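Local coordinates for Phenylalanine/tyrosine ammonia-lyase (Rhodosporidium toruloides, PDB 1Y2M), which catalyses the non-oxidative deamination of L-phenylalanine and L-tyrosine, releasing ammonia and giving trans-cinnamic acid and p-coumaric acid respectively, at residues L427-A430 against Q431-K434; E610-S614 against T615-L619; Q687-I691 against G692-S696; I634-T637 against R638-E642. All blocks are in the same frame, centred on the assembly; numbering follows the deposited sequence.

Interaction 1 of 4, residues L427-A430 against Q431-K434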
loop_
_atom_site.group_PDB
_atom_site.type_symbol
_atom_site.label_atom_id
_atom_site.label_comp_id
_atom_site.label_asym_id
_atom_site.label_seq_id
_atom_site.Cartn_x
_atom_site.Cartn_y
_atom_site.Cartn_z
ATOM N N LEU B 427 8.824 -7.843 -1.566
ATOM C CA LEU B 427 9.425 -6.569 -1.220
ATOM C C LEU B 427 10.878 -6.606 -1.653
ATOM O O LEU B 427 11.376 -5.669 -2.274
ATOM C CB LEU B 427 9.269 -6.272 0.286
ATOM C CG LEU B 427 9.872 -4.925 0.728
ATOM C CD1 LEU B 427 9.375 -3.732 -0.031
ATOM C CD2 LEU B 427 9.624 -4.774 2.194
ATOM N N GLY B 428 11.566 -7.704 -1.383
ATOM C CA GLY B 428 12.932 -7.862 -1.914
ATOM C C GLY B 428 13.107 -7.707 -3.407
ATOM O O GLY B 428 14.040 -7.064 -3.869
ATOM N N LEU B 429 12.171 -8.281 -4.161
ATOM C CA LEU B 429 12.180 -8.185 -5.640
ATOM C C LEU B 429 12.086 -6.711 -6.053
ATOM O O LEU B 429 12.739 -6.260 -7.015
ATOM C CB LEU B 429 11.077 -9.032 -6.265
ATOM C CG LEU B 429 11.255 -10.536 -6.063
ATOM C CD1 LEU B 429 9.979 -11.276 -6.415
ATOM C CD2 LEU B 429 12.482 -11.053 -6.848
ATOM N N ALA B 430 11.273 -5.947 -5.333
ATOM C CA ALA B 430 11.127 -4.537 -5.653
ATOM C C ALA B 430 12.436 -3.792 -5.342
ATOM O O ALA B 430 12.813 -2.857 -6.044
ATOM C CB ALA B 430 9.997 -3.932 -4.867
ATOM N N GLN B 431 13.118 -4.192 -4.284
ATOM C CA GLN B 431 14.385 -3.566 -3.912
ATOM C C GLN B 431 15.511 -3.906 -4.902
ATOM O O GLN B 431 16.326 -3.036 -5.262
ATOM C CB GLN B 431 14.837 -3.936 -2.503
ATOM C CG GLN B 431 13.851 -3.470 -1.426
ATOM C CD GLN B 431 13.530 -2.030 -1.544
ATOM O OE1 GLN B 431 14.324 -1.180 -1.132
ATOM N NE2 GLN B 431 12.352 -1.718 -2.116
ATOM N N ILE B 432 15.587 -5.163 -5.329
ATOM C CA ILE B 432 16.510 -5.551 -6.402
ATOM C C ILE B 432 16.197 -4.713 -7.638
ATOM O O ILE B 432 17.077 -4.092 -8.244
ATOM C CB ILE B 432 16.364 -7.056 -6.774
ATOM C CG1 ILE B 432 16.749 -7.956 -5.590
ATOM C CG2 ILE B 432 17.217 -7.379 -8.021
ATOM C CD1 ILE B 432 16.387 -9.400 -5.762
ATOM N N GLY B 433 14.920 -4.678 -8.033
ATOM C CA GLY B 433 14.524 -3.897 -9.213
ATOM C C GLY B 433 14.951 -2.412 -9.097
ATOM O O GLY B 433 15.523 -1.837 -10.044
ATOM N N LYS B 434 14.678 -1.756 -7.981
ATOM C CA LYS B 434 15.101 -0.376 -7.818
ATOM C C LYS B 434 16.615 -0.234 -7.984
ATOM O O LYS B 434 17.069 0.651 -8.686
ATOM C CB LYS B 434 14.616 0.152 -6.474
ATOM C CG LYS B 434 14.999 1.588 -6.250
ATOM C CD LYS B 434 14.302 2.575 -7.175
ATOM C CE LYS B 434 14.682 4.003 -6.788
ATOM N NZ LYS B 434 13.912 5.142 -7.452
#

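Interaction 2 of 4, residues E610-S614 against T615-L619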
loop_
_atom_site.group_PDB
_atom_site.type_symbol
_atom_site.label_atom_id
_atom_site.label_comp_id
_atom_site.label_asym_id
_atom_site.label_seq_id
_atom_site.Cartn_x
_atom_site.Cartn_y
_atom_site.Cartn_z
ATOM N N GLU B 610 48.543 28.371 -24.606
ATOM C CA GLU B 610 49.156 28.565 -23.311
ATOM C C GLU B 610 50.535 27.911 -23.242
ATOM O O GLU B 610 51.535 28.558 -22.953
ATOM C CB GLU B 610 48.290 27.992 -22.200
ATOM C CG GLU B 610 48.862 28.154 -20.818
ATOM C CD GLU B 610 47.859 27.831 -19.707
ATOM O OE1 GLU B 610 46.640 27.676 -19.992
ATOM O OE2 GLU B 610 48.295 27.747 -18.539
ATOM N N VAL B 611 50.568 26.612 -23.512
ATOM C CA VAL B 611 51.801 25.840 -23.270
ATOM C C VAL B 611 52.941 26.294 -24.187
ATOM O O VAL B 611 54.118 26.385 -23.778
ATOM C CB VAL B 611 51.538 24.334 -23.400
ATOM C CG1 VAL B 611 52.847 23.584 -23.303
ATOM C CG2 VAL B 611 50.573 23.883 -22.316
ATOM N N LEU B 612 52.590 26.632 -25.418
ATOM C CA LEU B 612 53.568 27.054 -26.405
ATOM C C LEU B 612 53.531 28.576 -26.632
ATOM O O LEU B 612 53.994 29.089 -27.670
ATOM C CB LEU B 612 53.324 26.334 -27.736
ATOM C CG LEU B 612 53.440 24.799 -27.766
ATOM C CD1 LEU B 612 53.477 24.303 -29.194
ATOM C CD2 LEU B 612 54.630 24.258 -26.963
ATOM N N SER B 613 53.026 29.319 -25.654
ATOM C CA SER B 613 52.940 30.771 -25.839
ATOM C C SER B 613 54.299 31.452 -26.065
ATOM O O SER B 613 54.355 32.590 -26.582
ATOM C CB SER B 613 52.285 31.434 -24.632
ATOM O OG SER B 613 53.150 31.303 -23.536
ATOM N N SER B 614 55.401 30.824 -25.636
ATOM C CA SER B 614 56.747 31.387 -25.880
ATOM C C SER B 614 57.312 31.182 -27.307
ATOM O O SER B 614 58.370 31.762 -27.660
ATOM C CB SER B 614 57.747 30.817 -24.876
ATOM O OG SER B 614 58.010 29.461 -25.186
ATOM N N THR B 615 56.639 30.348 -28.109
ATOM C CA THR B 615 57.153 29.920 -29.415
ATOM C C THR B 615 56.762 30.810 -30.589
ATOM O O THR B 615 55.907 31.687 -30.486
ATOM C CB THR B 615 56.689 28.504 -29.752
ATOM O OG1 THR B 615 55.275 28.506 -30.053
ATOM C CG2 THR B 615 57.005 27.545 -28.588
ATOM N N SER B 616 57.355 30.508 -31.736
ATOM C CA SER B 616 57.177 31.296 -32.932
ATOM C C SER B 616 56.009 30.825 -33.825
ATOM O O SER B 616 55.829 31.355 -34.928
ATOM C CB SER B 616 58.490 31.263 -33.731
ATOM O OG SER B 616 58.757 29.926 -34.075
ATOM N N LEU B 617 55.231 29.851 -33.362
ATOM C CA LEU B 617 54.157 29.253 -34.152
ATOM C C LEU B 617 53.118 30.270 -34.561
ATOM O O LEU B 617 52.687 31.064 -33.751
ATOM C CB LEU B 617 53.470 28.138 -33.385
ATOM C CG LEU B 617 54.344 26.866 -33.327
ATOM C CD1 LEU B 617 53.891 25.910 -32.231
ATOM C CD2 LEU B 617 54.413 26.173 -34.711
ATOM N N SER B 618 52.696 30.210 -35.808
ATOM C CA SER B 618 51.577 31.037 -36.236
ATOM C C SER B 618 50.229 30.456 -35.839
ATOM O O SER B 618 50.065 29.231 -35.633
ATOM C CB SER B 618 51.623 31.184 -37.737
ATOM O OG SER B 618 51.263 29.964 -38.347
ATOM N N LEU B 619 49.205 31.310 -35.804
ATOM C CA LEU B 619 47.863 30.817 -35.569
ATOM C C LEU B 619 47.479 29.852 -36.671
ATOM O O LEU B 619 46.849 28.837 -36.393
ATOM C CB LEU B 619 46.840 31.934 -35.447
ATOM C CG LEU B 619 47.082 32.879 -34.260
ATOM C CD1 LEU B 619 45.893 33.856 -34.102
ATOM C CD2 LEU B 619 47.178 32.054 -33.035
HETATM O O HOH W 1 54.830 33.758 -28.926
#

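Interaction 3 of 4, residues Q687-I691 against G692-S696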
loop_
_atom_site.group_PDB
_atom_site.type_symbol
_atom_site.label_atom_id
_atom_site.label_comp_id
_atom_site.label_asym_id
_atom_site.label_seq_id
_atom_site.Cartn_x
_atom_site.Cartn_y
_atom_site.Cartn_z
ATOM N N GLN B 687 15.788 -1.452 -41.353
ATOM C CA GLN B 687 15.052 -1.592 -40.091
ATOM C C GLN B 687 15.192 -3.022 -39.593
ATOM O O GLN B 687 14.448 -3.918 -40.011
ATOM C CB GLN B 687 13.598 -1.206 -40.346
ATOM C CG GLN B 687 13.437 0.281 -40.616
ATOM C CD GLN B 687 11.992 0.658 -40.781
ATOM O OE1 GLN B 687 11.378 0.390 -41.830
ATOM N NE2 GLN B 687 11.427 1.257 -39.756
ATOM N N GLU B 688 16.182 -3.249 -38.720
ATOM C CA GLU B 688 16.522 -4.591 -38.299
ATOM C C GLU B 688 15.497 -5.105 -37.297
ATOM O O GLU B 688 14.747 -4.345 -36.704
ATOM C CB GLU B 688 17.887 -4.622 -37.617
ATOM C CG GLU B 688 19.033 -4.149 -38.444
ATOM C CD GLU B 688 20.386 -4.603 -37.897
ATOM O OE1 GLU B 688 20.825 -4.105 -36.818
ATOM O OE2 GLU B 688 21.026 -5.470 -38.597
ATOM N N VAL B 689 15.507 -6.426 -37.121
ATOM C CA VAL B 689 14.733 -7.079 -36.068
ATOM C C VAL B 689 14.872 -6.253 -34.806
ATOM O O VAL B 689 15.974 -5.779 -34.509
ATOM C CB VAL B 689 15.239 -8.530 -35.868
ATOM C CG1 VAL B 689 14.737 -9.101 -34.582
ATOM C CG2 VAL B 689 14.770 -9.396 -37.049
ATOM N N THR B 690 13.778 -6.006 -34.099
ATOM C CA THR B 690 13.710 -4.949 -33.128
ATOM C C THR B 690 14.485 -5.231 -31.882
ATOM O O THR B 690 14.758 -6.378 -31.496
ATOM C CB THR B 690 12.243 -4.684 -32.681
ATOM O OG1 THR B 690 11.720 -5.903 -32.124
ATOM C CG2 THR B 690 11.395 -4.201 -33.871
ATOM N N ILE B 691 14.761 -4.147 -31.184
ATOM C CA ILE B 691 15.351 -4.239 -29.848
ATOM C C ILE B 691 14.523 -5.153 -28.944
ATOM O O ILE B 691 15.098 -6.031 -28.220
ATOM C CB ILE B 691 15.435 -2.821 -29.272
ATOM C CG1 ILE B 691 16.450 -2.028 -30.091
ATOM C CG2 ILE B 691 15.811 -2.839 -27.739
ATOM C CD1 ILE B 691 16.299 -0.532 -29.906
ATOM N N GLY B 692 13.206 -4.983 -28.991
ATOM C CA GLY B 692 12.306 -5.808 -28.165
ATOM C C GLY B 692 12.417 -7.291 -28.439
ATOM O O GLY B 692 12.403 -8.098 -27.509
ATOM N N SER B 693 12.541 -7.645 -29.725
ATOM C CA SER B 693 12.696 -9.043 -30.130
ATOM C C SER B 693 13.940 -9.634 -29.508
ATOM O O SER B 693 13.941 -10.770 -29.071
ATOM C CB SER B 693 12.733 -9.186 -31.640
ATOM O OG SER B 693 11.443 -8.951 -32.212
ATOM N N ASN B 694 15.000 -8.826 -29.421
ATOM C CA ASN B 694 16.266 -9.280 -28.802
ATOM C C ASN B 694 16.171 -9.371 -27.272
ATOM O O ASN B 694 16.604 -10.374 -26.666
ATOM C CB ASN B 694 17.452 -8.423 -29.294
ATOM C CG ASN B 694 17.692 -8.617 -30.785
ATOM O OD1 ASN B 694 17.734 -7.677 -31.588
ATOM N ND2 ASN B 694 17.809 -9.861 -31.180
ATOM N N VAL B 695 15.648 -8.335 -26.626
ATOM C CA VAL B 695 15.421 -8.396 -25.185
ATOM C C VAL B 695 14.548 -9.630 -24.836
ATOM O O VAL B 695 14.793 -10.365 -23.841
ATOM C CB VAL B 695 14.797 -7.088 -24.635
ATOM C CG1 VAL B 695 14.493 -7.218 -23.145
ATOM C CG2 VAL B 695 15.723 -5.920 -24.907
ATOM N N SER B 696 13.532 -9.884 -25.657
ATOM C CA SER B 696 12.674 -11.051 -25.458
ATOM C C SER B 696 13.440 -12.361 -25.356
ATOM O O SER B 696 13.080 -13.229 -24.549
ATOM C CB SER B 696 11.593 -11.100 -26.513
ATOM O OG SER B 696 10.777 -9.922 -26.431
#

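Interaction 4 of 4, residues I634-T637 against R638-E642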
loop_
_atom_site.group_PDB
_atom_site.type_symbol
_atom_site.label_atom_id
_atom_site.label_comp_id
_atom_site.label_asym_id
_atom_site.label_seq_id
_atom_site.Cartn_x
_atom_site.Cartn_y
_atom_site.Cartn_z
ATOM N N ILE B 634 38.615 11.394 -36.503
ATOM C CA ILE B 634 37.408 11.014 -37.201
ATOM C C ILE B 634 37.667 9.729 -38.036
ATOM O O ILE B 634 36.914 8.740 -37.947
ATOM C CB ILE B 634 36.924 12.170 -38.089
ATOM C CG1 ILE B 634 36.448 13.343 -37.174
ATOM C CG2 ILE B 634 35.782 11.699 -39.022
ATOM C CD1 ILE B 634 36.315 14.682 -37.821
ATOM N N SER B 635 38.743 9.726 -38.812
ATOM C CA SER B 635 39.104 8.530 -39.584
ATOM C C SER B 635 39.387 7.360 -38.715
ATOM O O SER B 635 38.943 6.257 -39.012
ATOM C CB SER B 635 40.334 8.763 -40.465
ATOM O OG SER B 635 40.116 9.926 -41.226
ATOM N N LEU B 636 40.159 7.550 -37.661
ATOM C CA LEU B 636 40.475 6.422 -36.801
ATOM C C LEU B 636 39.205 5.813 -36.154
ATOM O O LEU B 636 39.048 4.601 -36.059
ATOM C CB LEU B 636 41.461 6.848 -35.731
ATOM C CG LEU B 636 41.958 5.806 -34.721
ATOM C CD1 LEU B 636 42.534 4.561 -35.420
ATOM C CD2 LEU B 636 43.035 6.426 -33.848
ATOM N N THR B 637 38.291 6.673 -35.709
ATOM C CA THR B 637 37.042 6.204 -35.139
ATOM C C THR B 637 36.300 5.328 -36.146
ATOM O O THR B 637 35.834 4.242 -35.810
ATOM C CB THR B 637 36.151 7.397 -34.735
ATOM O OG1 THR B 637 36.799 8.140 -33.716
ATOM C CG2 THR B 637 34.823 6.913 -34.208
ATOM N N ARG B 638 36.205 5.799 -37.380
ATOM C CA ARG B 638 35.464 5.049 -38.389
ATOM C C ARG B 638 36.134 3.685 -38.605
ATOM O O ARG B 638 35.453 2.655 -38.736
ATOM C CB ARG B 638 35.367 5.848 -39.683
ATOM C CG ARG B 638 34.473 7.050 -39.540
ATOM C CD ARG B 638 34.115 7.674 -40.870
ATOM N NE ARG B 638 33.276 8.876 -40.738
ATOM C CZ ARG B 638 33.576 10.070 -41.232
ATOM N NH1 ARG B 638 34.691 10.266 -41.930
ATOM N NH2 ARG B 638 32.718 11.069 -41.055
ATOM N N GLN B 639 37.470 3.667 -38.603
ATOM C CA GLN B 639 38.190 2.409 -38.874
ATOM C C GLN B 639 38.054 1.410 -37.737
ATOM O O GLN B 639 37.792 0.221 -37.969
ATOM C CB GLN B 639 39.633 2.616 -39.336
ATOM C CG GLN B 639 40.689 3.045 -38.386
ATOM C CD GLN B 639 42.077 3.270 -39.128
ATOM O OE1 GLN B 639 42.127 3.819 -40.240
ATOM N NE2 GLN B 639 43.167 2.846 -38.498
ATOM N N VAL B 640 38.102 1.905 -36.512
ATOM C CA VAL B 640 37.926 1.040 -35.345
ATOM C C VAL B 640 36.496 0.468 -35.283
ATOM O O VAL B 640 36.295 -0.719 -34.994
ATOM C CB VAL B 640 38.263 1.787 -34.047
ATOM C CG1 VAL B 640 37.945 0.967 -32.841
ATOM C CG2 VAL B 640 39.754 2.173 -34.059
ATOM N N ARG B 641 35.517 1.309 -35.588
ATOM C CA ARG B 641 34.163 0.823 -35.692
ATOM C C ARG B 641 34.036 -0.246 -36.782
ATOM O O ARG B 641 33.448 -1.300 -36.549
ATOM C CB ARG B 641 33.228 1.941 -36.031
ATOM C CG ARG B 641 33.006 2.820 -34.854
ATOM C CD ARG B 641 32.326 4.115 -35.320
ATOM N NE ARG B 641 31.857 4.972 -34.236
ATOM C CZ ARG B 641 31.286 6.155 -34.459
ATOM N NH1 ARG B 641 31.121 6.601 -35.687
ATOM N NH2 ARG B 641 30.820 6.852 -33.452
ATOM N N GLU B 642 34.608 -0.003 -37.960
ATOM C CA GLU B 642 34.479 -0.992 -39.039
ATOM C C GLU B 642 35.138 -2.300 -38.663
ATOM O O GLU B 642 34.596 -3.375 -38.963
ATOM C CB GLU B 642 35.041 -0.473 -40.353
ATOM C CG GLU B 642 34.066 0.218 -41.175
ATOM C CD GLU B 642 32.804 -0.596 -41.394
ATOM O OE1 GLU B 642 32.874 -1.772 -41.800
ATOM O OE2 GLU B 642 31.734 -0.034 -41.157
#

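Interaction 1 of 4, residues L427-A430 against Q431-K434
L427 and Q431 lie side by side on one face of helix 416-443, one turn apart, and point the same way. Their meeting is light: CD1 of L427 comes no closer than 4.2 Å to NE2 of Q431. L427 reaches forward because its CG stands anti to the backbone N (chi1 -179°). In the glutamine, chi1 (-62°) sets CG 3.4 Å from L427 O, and a bend at chi2 then folds the amide back over the helix, from where NE2 donates to T489 O of a second subunit. L427, G428 and Q431 are partly exposed, yet this looser side faces that subunit, where L427 also packs on T489.

L429 and I432, by contrast, are buried. Their side chains too touch only lightly, CD2 of L429 and CD1 of I432 being 4.4 Å apart; the tightness lies against the backbone, where CG1 of I432 rests 3.3 Å from G428 O. The main chain is regular alpha helix, with K434 N bonded to A430 O at 2.9 Å. Glycine suits position G433, since a CB there would fall 3.3 Å from L429 O. K434, though buried, has its ammonium satisfied by V492 O of the second subunit and OE1 of Q493 of a third.

In the helical bundle of this PAL/histidase-family enzyme, L429 packs against helices 273-303 and 506-560, I432 touches those two and helix 368-391 as well, and Q431 O accepts from the indole of W371 on 368-391.

Interaction 2 of 4, residues E610-S614 against T615-L619
T615 turns its hydroxyl back onto the carbonyl of L612, closing the type I beta turn from L612 to T615 that follows helix 593-611. OG1 sits between the backbone N and the carbonyl carbon of its own residue (chi1 71°), a rotation that brings it 2.8 Å from L612 O, in the carbonyl plane and on a lone pair. The amide N of T615 reaches the same oxygen at 3.0 Å from above that plane, so two donors of one residue grip a single acceptor. The methyl CG2, placed anti to the carbonyl carbon, lies 4.0 Å from CB of L612. A valine here lacks the hydroxyl, so the turn would probably be held by the amide alone and the side chain be freer to rotate.

Beyond the turn, the side chains of L612 and L617 cross obliquely. Their CD1 methyls press together at 3.5 Å, tighter than usual van der Waals contact, and both leucines also pack on F560 of helix 506-560. A water lies within hydrogen-bonding distance of both S613 O (2.7 Å) and T615 O and can bridge them, though it has other acceptors to share its protons with. T615 also packs on L619 of a fourth subunit.

The chemistry is divided accordingly: hydroxyl and amide serve L612 O, the water can serve S613 O and T615 O, and the leucines give the reversal an apolar side toward F560.

Interaction 3 of 4, residues Q687-I691 against G692-S696
V689 lays its CG1 methyl on CB of S693 at 3.6 Å, just where the chain enters helix 691-703. T690, between them, is the N-cap of that helix, and its side chain can be followed outward. CB passes 3.8 Å from G692 N. OG1, set between the backbone N and the carbonyl carbon (chi1 59°), accepts from S693 N at 3.1 Å, with an N-H...O angle of 155°. It takes up an amide that the first turn of a helix would otherwise leave without a backbone acceptor; threonine is a short residue well suited to this bond. The same hydroxyl lies 3.1 Å from OG of S693, whose own strong partner is the carboxylate of D230 of a third subunit. That aspartate also accepts from T690 N, tying the helix start to another chain.

The regular helical bonds begin at the cap residue itself, with N694 N donating to T690 O. V695 N then bonds I691 O at 2.9 Å, nearly in line with the carbonyl, while CG2 of I691 and CG2 of V695 approach to 4.2 Å as the two side chains cross. Further on, OG of S696 returns to G692 O at 2.7 Å, meeting that oxygen on the face opposite to S696 N.

Beta-branched I691 and V695 are the buried face of this turn: both lie on L470 of helix 468-484 and on Y529 of helix 506-560, and the side chain of I691 comes within about 8 Å of that of K468, which binds cinnamate. The polar face meets the third subunit, where S696 OG also bonds L143 N.

Interaction 4 of 4, residues I634-T637 against R638-E642
R638 spreads its guanidinium over the methyl CG2 of I634, which stands 3.3 Å above the plane of the group and offset toward its rim; NH1 is the nearest nitrogen, 3.4 Å from that carbon. The arginine runs extended from CG to NE alongside the isoleucine, so its aliphatic stem and flat end lie along the helix surface. T637 and R641 repeat the pattern one turn on: in T637, chi1 -63° puts OG1 beside the backbone N, where it bonds back to A633 O, and leaves CG2 anti to that N, 3.5 Å from NE of R641. This is i to i+4 pairing on a regular alpha helix, 619-646, in which R641 N donates to T637 O at 3.0 Å. NH1 of R641 also makes a long, weak ion pair with OE1 of E459. A serine in place of R641 would probably leave the T637 methyl without its flat cover and remove that weak attraction.

On another flank, CD1 of L636 meets V640 CG2 at 3.9 Å and the amide NE2 of Q639 at 3.6 Å, the side chains of L636 and Q639 crossing at a slant. L636 packs on F544 and F548 of helix 506-560; T637 bridges to F544 and to W597 of helix 593-611, which I634 also touches.

Overall arrangement
Along the chain the order is interaction 1, interaction 2, interaction 4 and interaction 3, none touching another. Interaction 1 lies about 11 Å from the centre of the chain, on helix 416-443, while interaction 2 sits about 60 Å out, at the turn between helices 593-611 and 619-646. Interaction 4 is farther along helix 619-646, its centre about 31 Å from that of interaction 2 and 26 Å from that of interaction 3. The long helix 506-560 is the common neighbour, packing against residues of all four. Interactions 1, 2 and 3 also meet other subunits, whereas interaction 4 stays within its own chain, consistent with a homotetramer assembled from long helices.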